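Local coordinates for protein GP37 (Pseudomonas phage phikz, PDB 5FT0) that inhibits the RNA degradosome of the bacterial host, probably by binding RNase E and blocking its activity, at residues D101-I104 / V109-I112; P126-M131 / N171-L176; E160-F163 / N169-N172. All coordinates share one frame; numbering follows the deposited sequence.

Contact 1: residues D101-I104 / V109-I112. With K (potassium ion), chain D.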
# COMPACT_ATOMS: atom_id res chain seq x y z
N ASP A 101 7.21 -7.64 21.66
CA ASP A 101 8.14 -7.62 20.53
C ASP A 101 7.42 -7.79 19.20
O ASP A 101 7.95 -7.35 18.17
CB ASP A 101 9.19 -8.72 20.70
CG ASP A 101 10.02 -8.54 21.96
OD1 ASP A 101 10.45 -7.40 22.23
OD2 ASP A 101 10.25 -9.54 22.67
N GLU A 102 6.24 -8.40 19.19
CA GLU A 102 5.48 -8.56 17.96
C GLU A 102 4.68 -7.32 17.59
O GLU A 102 4.37 -7.14 16.41
CB GLU A 102 4.54 -9.77 18.08
CG GLU A 102 5.26 -11.11 17.97
CD GLU A 102 4.31 -12.28 17.86
OE1 GLU A 102 3.70 -12.45 16.79
OE2 GLU A 102 4.16 -13.03 18.85
N TYR A 103 4.33 -6.48 18.56
CA TYR A 103 3.67 -5.21 18.27
C TYR A 103 4.63 -4.27 17.55
O TYR A 103 5.74 -4.01 18.03
CB TYR A 103 3.18 -4.54 19.55
CG TYR A 103 1.90 -5.10 20.14
CD1 TYR A 103 1.19 -6.11 19.51
CD2 TYR A 103 1.41 -4.59 21.33
CE1 TYR A 103 0.02 -6.60 20.06
CE2 TYR A 103 0.24 -5.08 21.89
CZ TYR A 103 -0.45 -6.08 21.25
OH TYR A 103 -1.61 -6.56 21.81
N ILE A 104 4.21 -3.76 16.39
CA ILE A 104 4.90 -2.66 15.74
C ILE A 104 3.90 -1.53 15.55
O ILE A 104 2.68 -1.75 15.50
CB ILE A 104 5.54 -3.06 14.39
CG1 ILE A 104 4.47 -3.46 13.38
CG2 ILE A 104 6.56 -4.17 14.59
CD1 ILE A 104 4.91 -3.31 11.94
N VAL A 109 -1.70 2.79 13.59
CA VAL A 109 -1.98 1.38 13.79
C VAL A 109 -0.86 0.74 14.60
O VAL A 109 0.32 0.88 14.26
CB VAL A 109 -2.17 0.65 12.45
CG1 VAL A 109 -2.42 -0.83 12.68
CG2 VAL A 109 -3.31 1.27 11.66
N VAL A 110 -1.24 0.04 15.66
CA VAL A 110 -0.37 -0.88 16.37
C VAL A 110 -0.86 -2.29 16.07
O VAL A 110 -2.05 -2.58 16.25
CB VAL A 110 -0.36 -0.61 17.89
CG1 VAL A 110 0.45 -1.68 18.61
CG2 VAL A 110 0.20 0.77 18.18
N GLY A 111 0.04 -3.14 15.60
CA GLY A 111 -0.37 -4.49 15.25
C GLY A 111 0.81 -5.35 14.84
O GLY A 111 1.96 -5.03 15.15
N ILE A 112 0.50 -6.43 14.14
CA ILE A 112 1.47 -7.45 13.77
C ILE A 112 1.92 -7.19 12.34
O ILE A 112 1.09 -7.08 11.43
CB ILE A 112 0.88 -8.86 13.90
CG1 ILE A 112 0.21 -9.05 15.27
CG2 ILE A 112 1.95 -9.92 13.67
CD1 ILE A 112 1.14 -8.82 16.43
K K D . 7.73 -3.69 19.88

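Contact 2: residues P126-M131 / N171-L176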
# COMPACT_ATOMS: atom_id res chain seq x y z
N PRO A 126 -3.96 -5.28 12.20
CA PRO A 126 -4.19 -4.28 13.25
C PRO A 126 -4.69 -4.90 14.55
O PRO A 126 -5.49 -5.83 14.55
CB PRO A 126 -5.25 -3.35 12.64
CG PRO A 126 -5.31 -3.71 11.18
CD PRO A 126 -4.93 -5.16 11.11
N VAL A 127 -4.20 -4.35 15.66
CA VAL A 127 -4.65 -4.72 17.00
C VAL A 127 -5.24 -3.53 17.73
O VAL A 127 -6.35 -3.60 18.26
CB VAL A 127 -3.50 -5.36 17.82
CG1 VAL A 127 -3.92 -5.52 19.28
CG2 VAL A 127 -3.10 -6.70 17.23
N ILE A 128 -4.51 -2.42 17.77
CA ILE A 128 -4.98 -1.16 18.33
C ILE A 128 -4.91 -0.11 17.23
O ILE A 128 -3.86 0.07 16.61
CB ILE A 128 -4.15 -0.72 19.55
CG1 ILE A 128 -4.12 -1.82 20.61
CG2 ILE A 128 -4.71 0.57 20.14
CD1 ILE A 128 -3.14 -1.55 21.73
N GLU A 129 -6.03 0.56 16.99
CA GLU A 129 -6.09 1.60 15.97
C GLU A 129 -6.50 2.92 16.62
O GLU A 129 -7.57 3.01 17.23
CB GLU A 129 -7.06 1.23 14.85
CG GLU A 129 -7.15 2.27 13.74
CD GLU A 129 -7.94 1.78 12.55
OE1 GLU A 129 -8.20 0.56 12.46
OE2 GLU A 129 -8.30 2.61 11.68
N PHE A 130 -5.64 3.93 16.49
CA PHE A 130 -5.98 5.27 16.92
C PHE A 130 -6.78 5.97 15.83
O PHE A 130 -6.40 5.93 14.65
CB PHE A 130 -4.71 6.07 17.24
CG PHE A 130 -3.86 5.45 18.31
CD1 PHE A 130 -4.07 5.75 19.65
CD2 PHE A 130 -2.85 4.56 17.98
CE1 PHE A 130 -3.29 5.18 20.63
CE2 PHE A 130 -2.07 3.98 18.96
CZ PHE A 130 -2.29 4.30 20.29
N MSE A 131 -7.90 6.58 16.21
CA MSE A 131 -8.78 7.21 15.23
C MSE A 131 -9.14 8.63 15.63
O MSE A 131 -10.25 8.89 16.10
CB MSE A 131 -10.05 6.37 15.06
CG MSE A 131 -9.78 4.91 14.69
SE MSE A 131 -11.39 3.82 14.64
CE MSE A 131 -12.30 4.68 13.15
N ASN A 171 -2.49 -5.01 30.91
CA ASN A 171 -2.38 -3.87 31.80
C ASN A 171 -1.85 -2.63 31.09
O ASN A 171 -2.30 -1.51 31.36
CB ASN A 171 -1.50 -4.21 33.01
CG ASN A 171 -1.53 -3.13 34.07
OD1 ASN A 171 -0.54 -2.41 34.27
ND2 ASN A 171 -2.66 -2.99 34.75
N ASN A 172 -0.90 -2.81 30.17
CA ASN A 172 -0.43 -1.68 29.38
C ASN A 172 -1.55 -1.09 28.53
O ASN A 172 -1.66 0.14 28.40
CB ASN A 172 0.73 -2.10 28.48
CG ASN A 172 2.00 -2.38 29.26
OD1 ASN A 172 2.26 -1.76 30.29
ND2 ASN A 172 2.81 -3.31 28.76
N VAL A 173 -2.40 -1.95 27.96
CA VAL A 173 -3.50 -1.47 27.13
C VAL A 173 -4.56 -0.80 27.98
O VAL A 173 -5.11 0.25 27.61
CB VAL A 173 -4.08 -2.64 26.31
CG1 VAL A 173 -5.37 -2.23 25.63
CG2 VAL A 173 -3.07 -3.11 25.27
N LYS A 174 -4.87 -1.38 29.15
CA LYS A 174 -5.81 -0.75 30.07
C LYS A 174 -5.32 0.63 30.50
O LYS A 174 -6.11 1.57 30.62
CB LYS A 174 -6.02 -1.65 31.29
CG LYS A 174 -6.92 -1.08 32.37
CD LYS A 174 -7.29 -2.17 33.38
CE LYS A 174 -7.20 -1.68 34.81
NZ LYS A 174 -8.26 -0.70 35.16
N GLU A 175 -4.01 0.77 30.73
CA GLU A 175 -3.46 2.07 31.10
C GLU A 175 -3.50 3.05 29.93
O GLU A 175 -3.60 4.27 30.15
CB GLU A 175 -2.03 1.92 31.62
CG GLU A 175 -1.94 1.21 32.96
CD GLU A 175 -2.67 1.94 34.07
OE1 GLU A 175 -2.48 3.17 34.19
OE2 GLU A 175 -3.45 1.30 34.81
N LEU A 176 -3.41 2.55 28.70
CA LEU A 176 -3.54 3.43 27.54
C LEU A 176 -4.93 4.03 27.47
O LEU A 176 -5.09 5.25 27.29
CB LEU A 176 -3.22 2.65 26.26
CG LEU A 176 -3.56 3.33 24.93
CD1 LEU A 176 -2.74 4.60 24.76
CD2 LEU A 176 -3.33 2.39 23.76

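Contact 3: residues E160-F163 / N169-N172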
# COMPACT_ATOMS: atom_id res chain seq x y z
N GLU A 160 -11.26 -8.30 31.32
CA GLU A 160 -11.80 -8.04 29.98
C GLU A 160 -10.72 -7.54 29.04
O GLU A 160 -10.77 -7.82 27.83
CB GLU A 160 -12.96 -7.06 30.05
CG GLU A 160 -14.14 -7.57 30.86
CD GLU A 160 -15.43 -6.82 30.56
OE1 GLU A 160 -15.83 -6.79 29.37
OE2 GLU A 160 -16.04 -6.28 31.50
N PHE A 161 -9.73 -6.80 29.56
CA PHE A 161 -8.57 -6.46 28.74
C PHE A 161 -7.67 -7.68 28.53
O PHE A 161 -6.96 -7.75 27.52
CB PHE A 161 -7.78 -5.32 29.38
CG PHE A 161 -8.37 -3.96 29.11
CD1 PHE A 161 -8.01 -3.25 27.97
CD2 PHE A 161 -9.28 -3.39 29.98
CE1 PHE A 161 -8.55 -2.01 27.71
CE2 PHE A 161 -9.83 -2.15 29.73
CZ PHE A 161 -9.46 -1.45 28.59
N GLU A 162 -7.68 -8.63 29.47
CA GLU A 162 -6.99 -9.89 29.24
C GLU A 162 -7.67 -10.70 28.14
O GLU A 162 -7.01 -11.42 27.39
CB GLU A 162 -6.93 -10.71 30.53
CG GLU A 162 -6.02 -10.11 31.59
CD GLU A 162 -6.00 -10.93 32.87
OE1 GLU A 162 -6.74 -11.93 32.96
OE2 GLU A 162 -5.22 -10.58 33.78
N PHE A 163 -9.00 -10.59 28.03
CA PHE A 163 -9.70 -11.22 26.92
C PHE A 163 -9.31 -10.57 25.59
O PHE A 163 -9.11 -11.27 24.59
CB PHE A 163 -11.21 -11.14 27.15
CG PHE A 163 -12.03 -11.47 25.93
CD1 PHE A 163 -12.19 -12.78 25.51
CD2 PHE A 163 -12.67 -10.46 25.23
CE1 PHE A 163 -12.96 -13.07 24.40
CE2 PHE A 163 -13.44 -10.75 24.11
CZ PHE A 163 -13.59 -12.06 23.70
N ASN A 169 -0.22 -8.02 27.43
CA ASN A 169 -0.45 -6.63 27.08
C ASN A 169 -1.60 -6.00 27.84
O ASN A 169 -1.83 -4.80 27.70
CB ASN A 169 -0.72 -6.51 25.57
CG ASN A 169 0.23 -7.34 24.74
OD1 ASN A 169 1.36 -6.93 24.45
ND2 ASN A 169 -0.22 -8.52 24.33
N ALA A 170 -2.32 -6.78 28.66
CA ALA A 170 -3.61 -6.33 29.18
C ALA A 170 -3.48 -5.07 30.02
O ALA A 170 -4.28 -4.14 29.88
CB ALA A 170 -4.26 -7.45 29.99
N ASN A 171 -2.49 -5.01 30.91
CA ASN A 171 -2.38 -3.87 31.80
C ASN A 171 -1.85 -2.63 31.09
O ASN A 171 -2.30 -1.51 31.36
CB ASN A 171 -1.50 -4.21 33.01
CG ASN A 171 -1.53 -3.13 34.07
OD1 ASN A 171 -0.54 -2.41 34.27
ND2 ASN A 171 -2.66 -2.99 34.75
N ASN A 172 -0.90 -2.81 30.17
CA ASN A 172 -0.43 -1.68 29.38
C ASN A 172 -1.55 -1.09 28.53
O ASN A 172 -1.66 0.14 28.40
CB ASN A 172 0.73 -2.10 28.48
CG ASN A 172 2.00 -2.38 29.26
OD1 ASN A 172 2.26 -1.76 30.29
ND2 ASN A 172 2.81 -3.31 28.76

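Contact 1: residues D101-I104 / V109-I112
Y103 and I104 lead the chain into a beta hairpin whose second strand supplies V110, G111 and I112 as partners. The Y103 side chain stands almost at a right angle to that of V110. Y103 CB lies 4.1 Å from V110 CG1, and the same methyl then spans the start of the ring, 4.0 Å from Y103 CG and about as far from CD2, in an oblique approach. On the other branch, Y103 CD1 meets I112 CD1 at 4.1 Å, the methyl arriving at the ring edge near its plane. The far half of the ring leaves the hairpin: CE2 packs against N169 of helix 158-187, and OH lies against V127 of strand 122-132. With CG anti to the carbonyl carbon (chi1 -78°), the ring swings beside its own backbone N, within reach of both methyls.

I104 and G111 form a hydrogen-bonded antiparallel pair. I104 N donates to G111 O at 2.9 Å, nearly straight at 174°, and G111 N returns a bond to I104 O at 3.0 Å. V110 CA adds a CA-H...O contact of 3.3 Å to I104 O. The CG1 of I104, set between backbone N and carbonyl carbon, brushes G111 O. Before the strand, E102 CB rests near I112 CD1, while its carboxylate turns to Q242.

Y103 O binds the potassium ion at 2.7 Å, together with the backbone oxygens of I97 and N100. One peptide group therefore serves both sides, its C=O turned to the ion and its I104 N-H to G111 O. The cation would be expected to polarise this peptide and strengthen the N-H as a donor, coupling the metal site to the hairpin.

Contact 2: residues P126-M131 / N171-L176
I128 and F130 reach from strand 122-132 onto V173 and L176 of helix 158-187, an entirely apolar meeting of buried side chains. The segment enters at P126, which packs on V109 and, across the subunit interface, on H252 of the second subunit. At V127 the chain turns a corner: V127 and I128 both face V110 of the neighbouring strand, forming a classic beta bulge.

I128 follows, with its CB directed at the helix. I128 CD1 meets V173 CG2 tip to tip at 3.9 Å. CG1 is anti to the carbonyl carbon (chi1 -55°) and the chain is extended beyond it, which carries CD1 out to the valine, while on the shorter branch I128 CG2 stays 4.3 Å from L176 CD2. E129 is next and takes no part in the helix contact; its carboxylate forms a salt bridge with K228 on strand 220-232. F130 returns to the helix side. Its CB does not aim at the helix, but the ring does approach it, and F130 CZ comes within 4.1 Å of L176 CD2. The two side chains arrive from opposite directions and the methyl meets the ring obliquely.

V173 and L176 lie three residues apart, about one helical turn, so both fall on the side of the helix turned to the strand, and the CA atoms of I128 and V173 are 8.9 Å apart. V96 of helix 87-98 touches I128 and V173, and A93 touches F130. Aliphatic and aromatic side chains meeting in this way are characteristic of the hydrophobic core between a helix and an antiparallel sheet, as in alpha+beta folds.

Contact 3: residues E160-F163 / N169-N172
A170 CB is pressed against the backbone and side-chain bases of F161 and E162. This methyl carries the tight part of the contact. A170 CB lies 3.6 Å from E162 CG. It is also 3.7 Å from F161 O, with E162 N close by as well. In return, F161 CB sits 3.7 Å from A170 O. No hydrogen bond crosses between the two segments. The CA atoms of E162 and A170 are only 4.9 Å apart, far closer than residues eight apart in a straight helix could be, and the small side chain of the alanine is consistent with this close approach. The chain of helix 158-187 must therefore bend back sharply between 163 and 169, and the missing helical bonds to the N atoms of N171 and N172 mark the same irregularity.

Toward solvent the contact is looser. E162 touches the alanine with CG, set beside its own backbone N (chi1 -68°), but then extends past it, and its carboxylate forms a salt bridge with K167 within the bend. N171 is exposed and its CB points away from 160-163, as does that of F163 from 169-172.

The F161 ring, by contrast, goes inward. Although its CB is directed at A170, the ring leads off along the later turns of the helix, touching V173, K174 and I177, and makes an edge-to-face contact with F153. Nearby, N169 ND2 bonds V165 O and N169 OD1 receives a bond from N100, while F163 O accepts one from R231. The bend lies between N100, just after helix 87-98, and strand 220-232, bonded to both.

Contacts 2 and 3 both use helix 158-187, which contact 1 touches through the Y103 ring. Contact 1 combines backbone hydrogen bonds with aromatic and aliphatic packing, in a hairpin at one edge of the seven-stranded sheet with a potassium ion beside it; contact 2 is purely apolar and lies nearest the centre of the chain. They are joined directly, because V110 pairs with the bulge at V127 and I128. Contact 3 lies farthest out, about 19 Å between its centre and that of the chain, and combines a buried alanine with a partly exposed glutamate on its solvent side. It shares N171 and N172 with contact 2.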